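Local coordinates for protein ABC sugar (Ribose) transporter, periplasmic substrate-binding subunit (Rhodobacter sphaeroides, PDB 3L49) that probably binds a sugar in the periplasm and hands it to a membrane ABC transporter for uptake, at residues Lys22-Gln27 with Ala38-Ala43; Pro77-Ile82 with Ile87-Val92; Asp93-Thr96 with Asn101-Thr104; Leu129-Phe134 with Tyr176-Asp181; Cys198-Met203 with Pro227-Met232. All coordinates share one frame; numbering follows the deposited sequence.

Contact 1 of 5, residues Lys22-Gln27 with Ala38-Ala43; sequences KAYQAQ and AIALDA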
# COMPACT_ATOMS: atom_id res chain seq x y z
N LYS A 22 9.23 -7.43 -0.45
CA LYS A 22 8.62 -8.67 -0.97
C LYS A 22 8.19 -8.59 -2.44
O LYS A 22 8.44 -9.53 -3.20
CB LYS A 22 7.44 -9.11 -0.11
CG LYS A 22 7.70 -10.31 0.81
CD LYS A 22 8.61 -9.98 1.99
CE LYS A 22 8.32 -10.88 3.19
NZ LYS A 22 7.00 -10.58 3.81
N ALA A 23 7.57 -7.48 -2.83
CA ALA A 23 7.11 -7.29 -4.21
C ALA A 23 8.28 -7.16 -5.19
O ALA A 23 8.27 -7.74 -6.28
CB ALA A 23 6.19 -6.08 -4.29
N TYR A 24 9.28 -6.38 -4.77
CA TYR A 24 10.48 -6.08 -5.54
C TYR A 24 11.31 -7.33 -5.79
O TYR A 24 11.74 -7.58 -6.92
CB TYR A 24 11.28 -5.04 -4.77
CG TYR A 24 12.48 -4.44 -5.47
CD1 TYR A 24 13.77 -4.85 -5.16
CD2 TYR A 24 12.33 -3.41 -6.41
CE1 TYR A 24 14.88 -4.28 -5.77
CE2 TYR A 24 13.43 -2.84 -7.03
CZ TYR A 24 14.70 -3.28 -6.70
OH TYR A 24 15.80 -2.72 -7.30
N GLN A 25 11.49 -8.13 -4.74
CA GLN A 25 12.26 -9.37 -4.79
C GLN A 25 11.58 -10.41 -5.66
O GLN A 25 12.25 -11.17 -6.37
CB GLN A 25 12.38 -9.95 -3.39
CG GLN A 25 13.76 -10.38 -3.00
CD GLN A 25 14.40 -9.42 -2.01
OE1 GLN A 25 14.28 -9.60 -0.80
NE2 GLN A 25 15.05 -8.39 -2.53
N ALA A 26 10.24 -10.45 -5.59
CA ALA A 26 9.41 -11.40 -6.35
C ALA A 26 9.49 -11.16 -7.85
O ALA A 26 9.50 -12.11 -8.64
CB ALA A 26 7.97 -11.34 -5.89
N GLN A 27 9.53 -9.88 -8.23
CA GLN A 27 9.73 -9.47 -9.61
C GLN A 27 11.07 -9.94 -10.16
O GLN A 27 11.11 -10.57 -11.22
CB GLN A 27 9.61 -7.95 -9.76
CG GLN A 27 8.19 -7.44 -9.76
CD GLN A 27 8.11 -5.97 -9.46
OE1 GLN A 27 8.30 -5.14 -10.33
NE2 GLN A 27 7.84 -5.64 -8.21
N ALA A 38 17.09 -8.93 -15.42
CA ALA A 38 16.42 -7.88 -14.68
C ALA A 38 17.35 -6.68 -14.50
O ALA A 38 18.49 -6.84 -14.10
CB ALA A 38 15.96 -8.41 -13.32
N ILE A 39 16.86 -5.49 -14.83
CA ILE A 39 17.54 -4.26 -14.41
C ILE A 39 16.71 -3.68 -13.27
O ILE A 39 15.68 -3.03 -13.49
CB ILE A 39 17.74 -3.26 -15.56
CG1 ILE A 39 18.62 -3.88 -16.66
CG2 ILE A 39 18.35 -1.94 -15.04
CD1 ILE A 39 18.74 -3.03 -17.92
N ALA A 40 17.17 -3.92 -12.05
CA ALA A 40 16.42 -3.58 -10.86
C ALA A 40 16.89 -2.28 -10.22
O ALA A 40 18.00 -2.21 -9.68
CB ALA A 40 16.47 -4.71 -9.86
N LEU A 41 16.04 -1.26 -10.26
CA LEU A 41 16.37 0.03 -9.66
C LEU A 41 15.44 0.41 -8.50
O LEU A 41 14.22 0.27 -8.59
CB LEU A 41 16.39 1.13 -10.74
CG LEU A 41 17.35 0.96 -11.92
CD1 LEU A 41 16.98 1.92 -13.02
CD2 LEU A 41 18.85 1.13 -11.55
N ASP A 42 16.06 0.86 -7.41
CA ASP A 42 15.39 1.22 -6.17
C ASP A 42 15.67 2.70 -5.86
O ASP A 42 16.82 3.12 -5.77
CB ASP A 42 15.87 0.29 -5.04
CG ASP A 42 15.48 0.77 -3.63
OD1 ASP A 42 14.73 1.75 -3.46
OD2 ASP A 42 15.93 0.12 -2.66
N ALA A 43 14.61 3.47 -5.67
CA ALA A 43 14.74 4.92 -5.55
C ALA A 43 15.09 5.41 -4.15
O ALA A 43 15.40 6.59 -3.98
CB ALA A 43 13.49 5.61 -6.06
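Tyr-24 and Ala-40 mark the backbone register between helix segment 22-27 and the strand, their CA atoms 8.4 Å apart; the short axes lie 10.2 Å from each other and run almost antiparallel (164°). The pair belongs to a beta-alpha-beta unit of the periplasmic binding protein fold, in which helix 18-33 carries the chain from strand 7-12 back to strand 37-42, at the edge of the sheet. Tyr-24 places CG trans to the backbone N (chi1 -172°), which sends the ring straight across to the strand. Its OH comes to 3.1 Å from Ala-40 C, yet the geometry toward Ala-40 O and toward Leu-41 N is too poor for a hydrogen bond. Leu-41 O lies at the ring edge, near its plane, 3.6 Å from Tyr-24 CE2. With an alanine here the span between helix and strand would probably open into a gap, and the Ala-40 methyl would lose its neighbour. The carboxylate of Asp-42 is engaged elsewhere, OD1 with Gly-44 N and OD2 with Thr-15 OG1, so Asp-42 meets the phenol through carbon: its CB is 3.8 Å from Tyr-24 OH, while Ala-40 CB is 3.9 Å from Tyr-24 CZ.

Contact 2 of 5, residues Pro77-Ile82 with Ile87-Val92; sequences PWLQKI and IPLFTV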
# COMPACT_ATOMS: atom_id res chain seq x y z
N PRO A 77 4.48 12.60 -16.29
CA PRO A 77 5.20 12.99 -17.52
C PRO A 77 6.31 12.02 -17.92
O PRO A 77 6.66 11.94 -19.09
CB PRO A 77 5.82 14.35 -17.15
CG PRO A 77 5.08 14.82 -15.94
CD PRO A 77 4.71 13.58 -15.20
N TRP A 78 6.85 11.30 -16.94
CA TRP A 78 7.94 10.34 -17.20
C TRP A 78 7.39 9.01 -17.69
O TRP A 78 8.03 8.35 -18.51
CB TRP A 78 8.84 10.21 -15.97
CG TRP A 78 9.49 11.53 -15.68
CD1 TRP A 78 9.13 12.43 -14.72
CD2 TRP A 78 10.55 12.14 -16.43
NE1 TRP A 78 9.93 13.55 -14.81
CE2 TRP A 78 10.80 13.40 -15.85
CE3 TRP A 78 11.32 11.74 -17.53
CZ2 TRP A 78 11.80 14.26 -16.33
CZ3 TRP A 78 12.31 12.59 -18.01
CH2 TRP A 78 12.54 13.84 -17.41
N LEU A 79 6.21 8.66 -17.19
CA LEU A 79 5.45 7.52 -17.68
C LEU A 79 5.03 7.74 -19.14
O LEU A 79 5.08 6.81 -19.95
CB LEU A 79 4.22 7.28 -16.80
CG LEU A 79 4.45 6.92 -15.33
CD1 LEU A 79 3.12 6.81 -14.60
CD2 LEU A 79 5.27 5.64 -15.14
N GLN A 80 4.64 8.97 -19.44
CA GLN A 80 4.35 9.41 -20.81
C GLN A 80 5.55 9.23 -21.74
O GLN A 80 5.39 8.77 -22.88
CB GLN A 80 3.89 10.87 -20.80
CG GLN A 80 3.60 11.46 -22.18
CD GLN A 80 2.37 10.86 -22.82
OE1 GLN A 80 1.24 11.17 -22.43
NE2 GLN A 80 2.58 9.99 -23.80
N LYS A 81 6.74 9.57 -21.26
CA LYS A 81 7.98 9.41 -22.03
C LYS A 81 8.40 7.95 -22.26
O LYS A 81 9.03 7.65 -23.28
CB LYS A 81 9.12 10.23 -21.43
CG LYS A 81 9.10 11.70 -21.85
CD LYS A 81 9.75 12.60 -20.80
CE LYS A 81 9.49 14.08 -21.09
NZ LYS A 81 9.47 14.91 -19.84
N ILE A 82 8.04 7.04 -21.34
CA ILE A 82 8.19 5.59 -21.58
C ILE A 82 7.31 5.15 -22.75
O ILE A 82 7.75 4.36 -23.61
CB ILE A 82 7.89 4.73 -20.32
CG1 ILE A 82 8.79 5.13 -19.15
CG2 ILE A 82 8.10 3.23 -20.61
CD1 ILE A 82 8.27 4.75 -17.78
N ILE A 87 8.23 1.70 -25.19
CA ILE A 87 8.56 0.61 -24.28
C ILE A 87 7.29 0.24 -23.50
O ILE A 87 6.67 1.11 -22.89
CB ILE A 87 9.70 1.00 -23.29
CG1 ILE A 87 10.96 1.43 -24.05
CG2 ILE A 87 10.03 -0.14 -22.33
CD1 ILE A 87 11.93 2.29 -23.22
N PRO A 88 6.91 -1.05 -23.53
CA PRO A 88 5.74 -1.56 -22.81
C PRO A 88 5.83 -1.31 -21.30
O PRO A 88 6.84 -1.62 -20.67
CB PRO A 88 5.78 -3.06 -23.11
CG PRO A 88 6.53 -3.18 -24.37
CD PRO A 88 7.58 -2.12 -24.30
N LEU A 89 4.77 -0.72 -20.75
CA LEU A 89 4.75 -0.36 -19.33
C LEU A 89 3.73 -1.18 -18.53
O LEU A 89 2.58 -1.32 -18.91
CB LEU A 89 4.52 1.16 -19.17
CG LEU A 89 4.43 1.79 -17.78
CD1 LEU A 89 5.64 1.48 -16.88
CD2 LEU A 89 4.22 3.29 -17.90
N PHE A 90 4.21 -1.73 -17.42
CA PHE A 90 3.41 -2.52 -16.51
C PHE A 90 3.60 -1.91 -15.14
O PHE A 90 4.67 -1.37 -14.84
CB PHE A 90 3.89 -3.97 -16.52
CG PHE A 90 3.60 -4.67 -17.81
CD1 PHE A 90 2.44 -5.43 -17.95
CD2 PHE A 90 4.47 -4.57 -18.90
CE1 PHE A 90 2.15 -6.08 -19.15
CE2 PHE A 90 4.18 -5.21 -20.10
CZ PHE A 90 3.02 -5.96 -20.22
N THR A 91 2.57 -1.96 -14.30
CA THR A 91 2.72 -1.46 -12.94
C THR A 91 2.34 -2.48 -11.89
O THR A 91 1.53 -3.38 -12.15
CB THR A 91 1.87 -0.19 -12.68
OG1 THR A 91 0.51 -0.46 -13.01
CG2 THR A 91 2.38 1.01 -13.48
N VAL A 92 2.94 -2.36 -10.71
CA VAL A 92 2.36 -2.95 -9.52
C VAL A 92 1.86 -1.84 -8.61
O VAL A 92 2.60 -0.90 -8.30
CB VAL A 92 3.25 -4.07 -8.84
CG1 VAL A 92 4.41 -4.50 -9.72
CG2 VAL A 92 3.74 -3.70 -7.45
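Leu-79 and Leu-89 are brought together by their first torsions: on the helix, Leu-79 sets CG anti to the carbonyl carbon (chi1 -63°), whereas on the strand Leu-89 sets CG anti to the backbone N (chi1 179°). The two side chains then cross at about a right angle, and the CD2 methyl of Leu-79 rests 3.8 Å from the CD2 methyl of Leu-89. That same Leu-89 methyl also reaches back along its partner, to 4.1 Å from Leu-79 CB. One turn further on, Ile-82 uses both of its branches. The CG2 methyl passes across Ile-87, 3.8 Å from Ile-87 CB and close to the carbonyl oxygen of the same residue, while CD1 touches more loosely, 4.3 Å from Leu-89 CD1. Beneath these carbon contacts lies a single backbone tie: Ile-87 N donates to Ile-82 O over 3.1 Å in a nearly straight bond (166°). It spans the end of the helix and the turn into the strand, holding Ile-87 near Ile-82. All four residues are buried. Ile-82 also packs on Ile-54 and Ile-58 of helix 47-60 and on Ile-65 of strand 64-68, and Leu-79 is backed by His-98. Aliphatic packing of this kind, closed by a short helix-to-strand turn, is what joins the second half of a right-handed beta-alpha-beta crossover, here strand 64-68, helix 72-84 and strand 89-92 of the Rossmann-like lobe.

Contact 3 of 5, residues Asp93-Thr96 with Asn101-Thr104; sequences DTAT and NNTT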
# COMPACT_ATOMS: atom_id res chain seq x y z
N ASP A 93 0.57 -1.92 -8.29
CA ASP A 93 -0.18 -0.94 -7.49
C ASP A 93 -0.47 0.42 -8.14
O ASP A 93 -1.47 1.06 -7.81
CB ASP A 93 0.41 -0.77 -6.08
CG ASP A 93 -0.01 -1.87 -5.14
OD1 ASP A 93 -0.60 -2.88 -5.59
OD2 ASP A 93 0.23 -1.73 -3.92
N THR A 94 0.40 0.86 -9.04
CA THR A 94 0.26 2.20 -9.61
C THR A 94 -0.80 2.20 -10.71
O THR A 94 -0.53 1.89 -11.87
CB THR A 94 1.62 2.74 -10.12
OG1 THR A 94 2.62 2.55 -9.11
CG2 THR A 94 1.53 4.24 -10.45
N ALA A 95 -2.03 2.53 -10.32
CA ALA A 95 -3.14 2.57 -11.28
C ALA A 95 -3.00 3.76 -12.21
O ALA A 95 -3.24 4.91 -11.81
CB ALA A 95 -4.47 2.60 -10.55
N THR A 96 -2.58 3.49 -13.44
CA THR A 96 -2.44 4.53 -14.46
C THR A 96 -2.85 4.06 -15.86
O THR A 96 -2.58 2.91 -16.22
CB THR A 96 -1.00 5.18 -14.47
OG1 THR A 96 -0.97 6.30 -15.38
CG2 THR A 96 0.12 4.18 -14.84
N ASN A 101 -1.00 -3.00 -18.11
CA ASN A 101 -1.55 -3.82 -17.05
C ASN A 101 -1.12 -3.27 -15.69
O ASN A 101 0.00 -2.79 -15.54
CB ASN A 101 -1.11 -5.29 -17.24
CG ASN A 101 -1.44 -6.19 -16.04
OD1 ASN A 101 -0.69 -6.24 -15.06
ND2 ASN A 101 -2.56 -6.91 -16.12
N ASN A 102 -2.01 -3.34 -14.72
CA ASN A 102 -1.70 -3.05 -13.34
C ASN A 102 -1.98 -4.26 -12.47
O ASN A 102 -3.14 -4.61 -12.28
CB ASN A 102 -2.53 -1.86 -12.85
CG ASN A 102 -2.25 -1.52 -11.40
OD1 ASN A 102 -1.10 -1.41 -10.98
ND2 ASN A 102 -3.31 -1.34 -10.62
N THR A 103 -0.94 -4.92 -11.98
CA THR A 103 -1.10 -6.02 -11.03
C THR A 103 -1.14 -5.45 -9.60
O THR A 103 -0.33 -4.61 -9.25
CB THR A 103 0.00 -7.09 -11.18
OG1 THR A 103 0.00 -7.58 -12.53
CG2 THR A 103 -0.24 -8.27 -10.24
N THR A 104 -2.10 -5.90 -8.80
CA THR A 104 -2.44 -5.25 -7.53
C THR A 104 -3.35 -6.16 -6.70
O THR A 104 -3.42 -7.35 -6.95
CB THR A 104 -3.10 -3.86 -7.80
OG1 THR A 104 -3.35 -3.16 -6.57
CG2 THR A 104 -4.41 -3.99 -8.62
O HOH W 1 -3.89 -0.73 -7.90
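Asp-93 and Thr-104 join side chain to side chain: Thr-104 OG1 donates to Asp-93 OD1 over 2.9 Å, coming from above the carboxylate plane. Thr-104 carries this hydroxyl opposite its own N about the CA–CB bond (chi1 -176°), which extends it toward the loop. Beside it the backbones are joined, Asp-93 N giving a hydrogen bond to Thr-103 O at 3.0 Å. A water bridges the two segments. It donates to Asp-93 O at 3.0 Å and to Thr-104 OG1 at 2.8 Å, and accepts from Asn-102 ND2 at 2.8 Å, so the Thr-104 hydroxyl both gives and receives. The other end of the Asn-102 amide, OD1, approaches Asp-93 N to 3.2 Å at too poor an angle to bond; its real partner is Thr-91 OG1, which also bonds to Thr-94 O and so positions loop and strand together. Further out, Thr-94 OG1 pairs with Glu-67, and Val-139 of helix 138-152 packs on both Asp-93 and Thr-104. The Asp-93 side chain comes within about 3 Å of a bound ligand of unknown identity. A loop after a parallel strand, lining the cleft between two lobes, is the characteristic ligand site of periplasmic binding proteins.

Contact 4 of 5, residues Leu129-Phe134 with Tyr176-Asp181; sequences LVFNGF and YSNVTD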
# COMPACT_ATOMS: atom_id res chain seq x y z
N LEU A 129 -9.69 8.59 14.43
CA LEU A 129 -8.45 9.27 14.05
C LEU A 129 -7.90 8.68 12.75
O LEU A 129 -7.69 7.47 12.66
CB LEU A 129 -7.43 9.12 15.18
CG LEU A 129 -6.17 9.98 15.06
CD1 LEU A 129 -6.53 11.47 14.97
CD2 LEU A 129 -5.22 9.70 16.22
N VAL A 130 -7.66 9.54 11.76
CA VAL A 130 -7.27 9.10 10.42
C VAL A 130 -5.91 9.64 9.99
O VAL A 130 -5.69 10.84 10.00
CB VAL A 130 -8.35 9.49 9.34
CG1 VAL A 130 -7.84 9.27 7.91
CG2 VAL A 130 -9.62 8.70 9.53
N PHE A 131 -5.02 8.73 9.60
CA PHE A 131 -3.77 9.10 8.97
C PHE A 131 -3.93 9.07 7.45
O PHE A 131 -4.21 8.01 6.88
CB PHE A 131 -2.66 8.15 9.41
CG PHE A 131 -2.15 8.40 10.79
CD1 PHE A 131 -2.87 7.97 11.91
CD2 PHE A 131 -0.94 9.07 10.98
CE1 PHE A 131 -2.40 8.21 13.19
CE2 PHE A 131 -0.46 9.31 12.26
CZ PHE A 131 -1.19 8.87 13.37
N ASN A 132 -3.74 10.22 6.81
CA ASN A 132 -3.95 10.35 5.37
C ASN A 132 -2.83 11.13 4.67
O ASN A 132 -3.06 12.18 4.05
CB ASN A 132 -5.32 10.99 5.10
CG ASN A 132 -5.75 10.89 3.64
OD1 ASN A 132 -5.31 10.00 2.90
ND2 ASN A 132 -6.60 11.82 3.22
N GLY A 133 -1.61 10.61 4.77
CA GLY A 133 -0.44 11.31 4.25
C GLY A 133 0.06 10.78 2.92
O GLY A 133 1.12 11.21 2.44
N PHE A 134 -0.69 9.86 2.33
CA PHE A 134 -0.25 9.17 1.11
C PHE A 134 -1.32 9.09 0.04
O PHE A 134 -1.28 8.21 -0.82
CB PHE A 134 0.28 7.77 1.46
CG PHE A 134 1.64 7.78 2.11
CD1 PHE A 134 1.75 7.68 3.50
CD2 PHE A 134 2.80 7.90 1.35
CE1 PHE A 134 3.01 7.70 4.11
CE2 PHE A 134 4.06 7.92 1.95
CZ PHE A 134 4.17 7.82 3.33
N TYR A 176 3.47 7.04 16.53
CA TYR A 176 3.46 6.93 18.00
C TYR A 176 3.34 8.32 18.65
O TYR A 176 2.52 8.52 19.55
CB TYR A 176 4.76 6.22 18.43
CG TYR A 176 4.94 5.89 19.91
CD1 TYR A 176 5.13 4.57 20.32
CD2 TYR A 176 5.00 6.89 20.88
CE1 TYR A 176 5.35 4.26 21.66
CE2 TYR A 176 5.19 6.60 22.22
CZ TYR A 176 5.37 5.28 22.61
OH TYR A 176 5.57 5.00 23.94
N SER A 177 4.15 9.27 18.17
CA SER A 177 4.18 10.64 18.69
C SER A 177 2.89 11.40 18.42
O SER A 177 2.42 12.15 19.27
CB SER A 177 5.36 11.43 18.12
OG SER A 177 6.57 10.74 18.35
N ASN A 178 2.35 11.21 17.22
CA ASN A 178 1.07 11.82 16.84
C ASN A 178 -0.11 11.30 17.68
O ASN A 178 -0.97 12.09 18.10
CB ASN A 178 0.79 11.60 15.36
CG ASN A 178 1.66 12.45 14.48
OD1 ASN A 178 1.94 13.61 14.78
ND2 ASN A 178 2.10 11.88 13.36
N VAL A 179 -0.12 10.00 17.93
CA VAL A 179 -1.19 9.37 18.71
C VAL A 179 -1.14 9.85 20.16
O VAL A 179 -2.17 10.16 20.75
CB VAL A 179 -1.15 7.81 18.58
CG1 VAL A 179 -2.14 7.14 19.52
CG2 VAL A 179 -1.47 7.40 17.16
N THR A 180 0.08 9.92 20.71
CA THR A 180 0.33 10.45 22.05
C THR A 180 -0.20 11.89 22.21
O THR A 180 -0.84 12.21 23.21
CB THR A 180 1.84 10.38 22.41
OG1 THR A 180 2.35 9.08 22.10
CG2 THR A 180 2.06 10.67 23.89
N ASP A 181 0.07 12.74 21.21
CA ASP A 181 -0.45 14.11 21.16
C ASP A 181 -1.98 14.11 21.23
O ASP A 181 -2.57 14.87 21.98
CB ASP A 181 -0.03 14.81 19.86
CG ASP A 181 1.46 15.13 19.81
OD1 ASP A 181 2.17 14.90 20.82
OD2 ASP A 181 1.92 15.61 18.75
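Phe-131 points its ring rim, not its face, at the helix, and Asn-178 and Val-179 both lie at that edge, near the ring plane. The amide of Asn-178 comes in obliquely, its plane turned 48° from the ring, with ND2 3.8 Å from Phe-131 CE2. Just behind it the Asn-178 CB touches the end of the ring, 3.9 Å from Phe-131 CZ. Val-179 meets the phenyl group at about a right angle and offers one methyl, CG2, which lies 4.1 Å from Phe-131 CZ and almost as near to CE1. The two helix residues thus share the outer end of a single ring. Phe-131 gets there with CG anti to its carbonyl carbon (chi1 -76°), projecting from the strand across a backbone separation of 9.6 Å between its CA and that of Asn-178. Around this point Ile-195 of strand 194-197 packs on both Phe-131 and Val-179, and Met-203 and Leu-164 also touch the ring. Replacing Phe-131 by an alanine would probably open a gap between strand 126-131 and helix 171-185, leaving the Val-179 methyl without its aromatic neighbour and the Asn-178 amide freer to turn. No hydrogen bond crosses between the segments, and the amide nitrogen lies at the ring edge, so this is not an N-H...pi contact; helix and sheet are held here by van der Waals fit.

Contact 5 of 5, residues Cys198-Met203 with Pro227-Met232; sequences CWDVPM and PEFVEM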
# COMPACT_ATOMS: atom_id res chain seq x y z
N CYS A 198 -3.99 3.84 5.59
CA CYS A 198 -4.09 3.08 4.33
C CYS A 198 -3.02 2.00 4.26
O CYS A 198 -2.97 1.22 3.30
CB CYS A 198 -4.02 4.01 3.11
SG CYS A 198 -2.39 4.76 2.80
N TRP A 199 -2.17 1.94 5.28
CA TRP A 199 -1.14 0.91 5.38
C TRP A 199 -0.74 0.61 6.82
O TRP A 199 -1.01 1.40 7.73
CB TRP A 199 0.08 1.22 4.48
CG TRP A 199 0.88 2.45 4.84
CD1 TRP A 199 0.41 3.70 5.09
CD2 TRP A 199 2.30 2.52 4.96
NE1 TRP A 199 1.45 4.55 5.38
CE2 TRP A 199 2.62 3.85 5.30
CE3 TRP A 199 3.34 1.60 4.81
CZ2 TRP A 199 3.93 4.28 5.50
CZ3 TRP A 199 4.65 2.02 5.01
CH2 TRP A 199 4.93 3.35 5.36
N ASP A 200 -0.10 -0.55 6.99
CA ASP A 200 0.25 -1.19 8.28
C ASP A 200 1.18 -0.45 9.21
O ASP A 200 0.96 -0.39 10.42
CB ASP A 200 0.99 -2.50 7.97
CG ASP A 200 0.16 -3.70 8.20
OD1 ASP A 200 -0.84 -3.59 8.93
OD2 ASP A 200 0.52 -4.76 7.66
N VAL A 201 2.27 0.05 8.62
CA VAL A 201 3.44 0.51 9.35
C VAL A 201 3.16 1.61 10.39
O VAL A 201 3.56 1.44 11.54
CB VAL A 201 4.65 0.77 8.37
CG1 VAL A 201 5.87 1.30 9.09
CG2 VAL A 201 5.01 -0.52 7.63
N PRO A 202 2.42 2.69 10.03
CA PRO A 202 2.07 3.66 11.09
C PRO A 202 1.19 3.08 12.21
O PRO A 202 1.26 3.54 13.35
CB PRO A 202 1.31 4.77 10.34
CG PRO A 202 0.88 4.15 9.06
CD PRO A 202 1.90 3.12 8.71
N MET A 203 0.38 2.07 11.89
CA MET A 203 -0.49 1.47 12.89
C MET A 203 0.28 0.64 13.91
O MET A 203 -0.20 0.44 15.02
CB MET A 203 -1.63 0.68 12.23
CG MET A 203 -2.63 1.53 11.44
SD MET A 203 -3.42 2.84 12.40
CE MET A 203 -2.38 4.26 12.11
N PRO A 227 4.32 -8.62 9.26
CA PRO A 227 4.41 -9.61 10.35
C PRO A 227 4.21 -9.06 11.76
O PRO A 227 3.56 -9.71 12.58
CB PRO A 227 5.82 -10.18 10.18
CG PRO A 227 6.07 -10.08 8.73
CD PRO A 227 5.43 -8.79 8.30
N GLU A 228 4.74 -7.87 12.03
CA GLU A 228 4.56 -7.19 13.32
C GLU A 228 3.12 -6.76 13.60
O GLU A 228 2.66 -6.87 14.74
CB GLU A 228 5.53 -6.01 13.49
CG GLU A 228 6.30 -5.60 12.21
CD GLU A 228 7.26 -4.42 12.41
OE1 GLU A 228 7.87 -3.98 11.41
OE2 GLU A 228 7.40 -3.93 13.56
N PHE A 229 2.39 -6.28 12.59
CA PHE A 229 1.00 -5.89 12.81
C PHE A 229 0.02 -7.08 12.90
O PHE A 229 -0.90 -7.06 13.72
CB PHE A 229 0.51 -4.83 11.82
CG PHE A 229 -0.73 -4.11 12.28
CD1 PHE A 229 -0.66 -3.17 13.31
CD2 PHE A 229 -1.97 -4.38 11.70
CE1 PHE A 229 -1.81 -2.51 13.75
CE2 PHE A 229 -3.12 -3.72 12.12
CZ PHE A 229 -3.04 -2.78 13.15
N VAL A 230 0.25 -8.10 12.08
CA VAL A 230 -0.49 -9.36 12.14
C VAL A 230 -0.43 -9.98 13.55
O VAL A 230 -1.46 -10.30 14.14
CB VAL A 230 0.04 -10.36 11.09
CG1 VAL A 230 -0.56 -11.75 11.26
CG2 VAL A 230 -0.24 -9.85 9.70
N GLU A 231 0.79 -10.11 14.07
CA GLU A 231 1.03 -10.62 15.41
C GLU A 231 0.35 -9.80 16.52
O GLU A 231 -0.12 -10.36 17.51
CB GLU A 231 2.53 -10.68 15.67
CG GLU A 231 2.95 -11.80 16.61
CD GLU A 231 4.42 -11.76 16.97
OE1 GLU A 231 5.20 -11.03 16.30
OE2 GLU A 231 4.81 -12.46 17.93
N MET A 232 0.29 -8.48 16.33
CA MET A 232 -0.44 -7.57 17.22
C MET A 232 -1.96 -7.79 17.16
O MET A 232 -2.63 -7.73 18.19
CB MET A 232 -0.13 -6.11 16.87
CG MET A 232 1.19 -5.57 17.41
SD MET A 232 1.59 -4.00 16.61
CE MET A 232 2.77 -3.33 17.76
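Asp-200 and Phe-229 bring the backbones nearest, their CA atoms 6.6 Å apart, where the first turn of helix 200-212 faces the beginning of helix 227-234. The Phe-229 ring lies between them. Its CG stands anti to the backbone N (chi1 -162°), which carries the ring away from its own helix and against Asp-200 at CD2 and Met-203 at CE1, both meeting the ring obliquely. Asp-200 OD1 lies 3.1 Å from Phe-229 CD2 and 3.4 Å from Phe-229 CB, with carboxylate and ring planes 52° apart. This oxygen is buried and has no hydrogen-bonding partner in the model, which is likely to disfavour a charge there. The other oxygen is served: OD2 accepts from Ser-226 N and, weakly, from Gly-225 N, which ties Asp-200 to the chain just ahead of helix 227-234. Farther round the ring, Met-203 CB rests 3.5 Å from Phe-229 CE1 and 3.8 Å from Phe-229 CZ. Past CB the Met-203 chain bends at its second and third torsions and leads away from the ring. Just before the helix, Cys-198 is joined by a disulfide to Cys-140 of helix 138-152, and the indole of Trp-199 bonds through NE1 to Asp-166. Helix 200-212 adds Thr-207 to the surroundings of Phe-229, strand 240-245 contributes Ala-240 and Val-243, and helix 171-185 packs against Val-201 through Thr-171 and Ile-172.

Contacts 1, 2 and 3 belong to one lobe, contacts 4 and 5 to the other. Contacts 1 and 2 are both helix-to-strand packing of beta-alpha-beta units, but contact 1, at an edge strand, is partly buried and rests on one phenol, whereas contact 2 is buried and aliphatic. Contact 3 adjoins contact 2 through the neighbouring strands 89-92 and 101-105, and changes to polar, water-linked chemistry beside the ligand. Contact 4 matches contact 2 in being buried, with a phenyl edge in place of leucine methyls. Contact 5, also buried, joins two helices, sets a carboxylate oxygen against a phenyl ring, and touches contact 4 where Met-203 CE lies 3.7 Å from Phe-131 CD1.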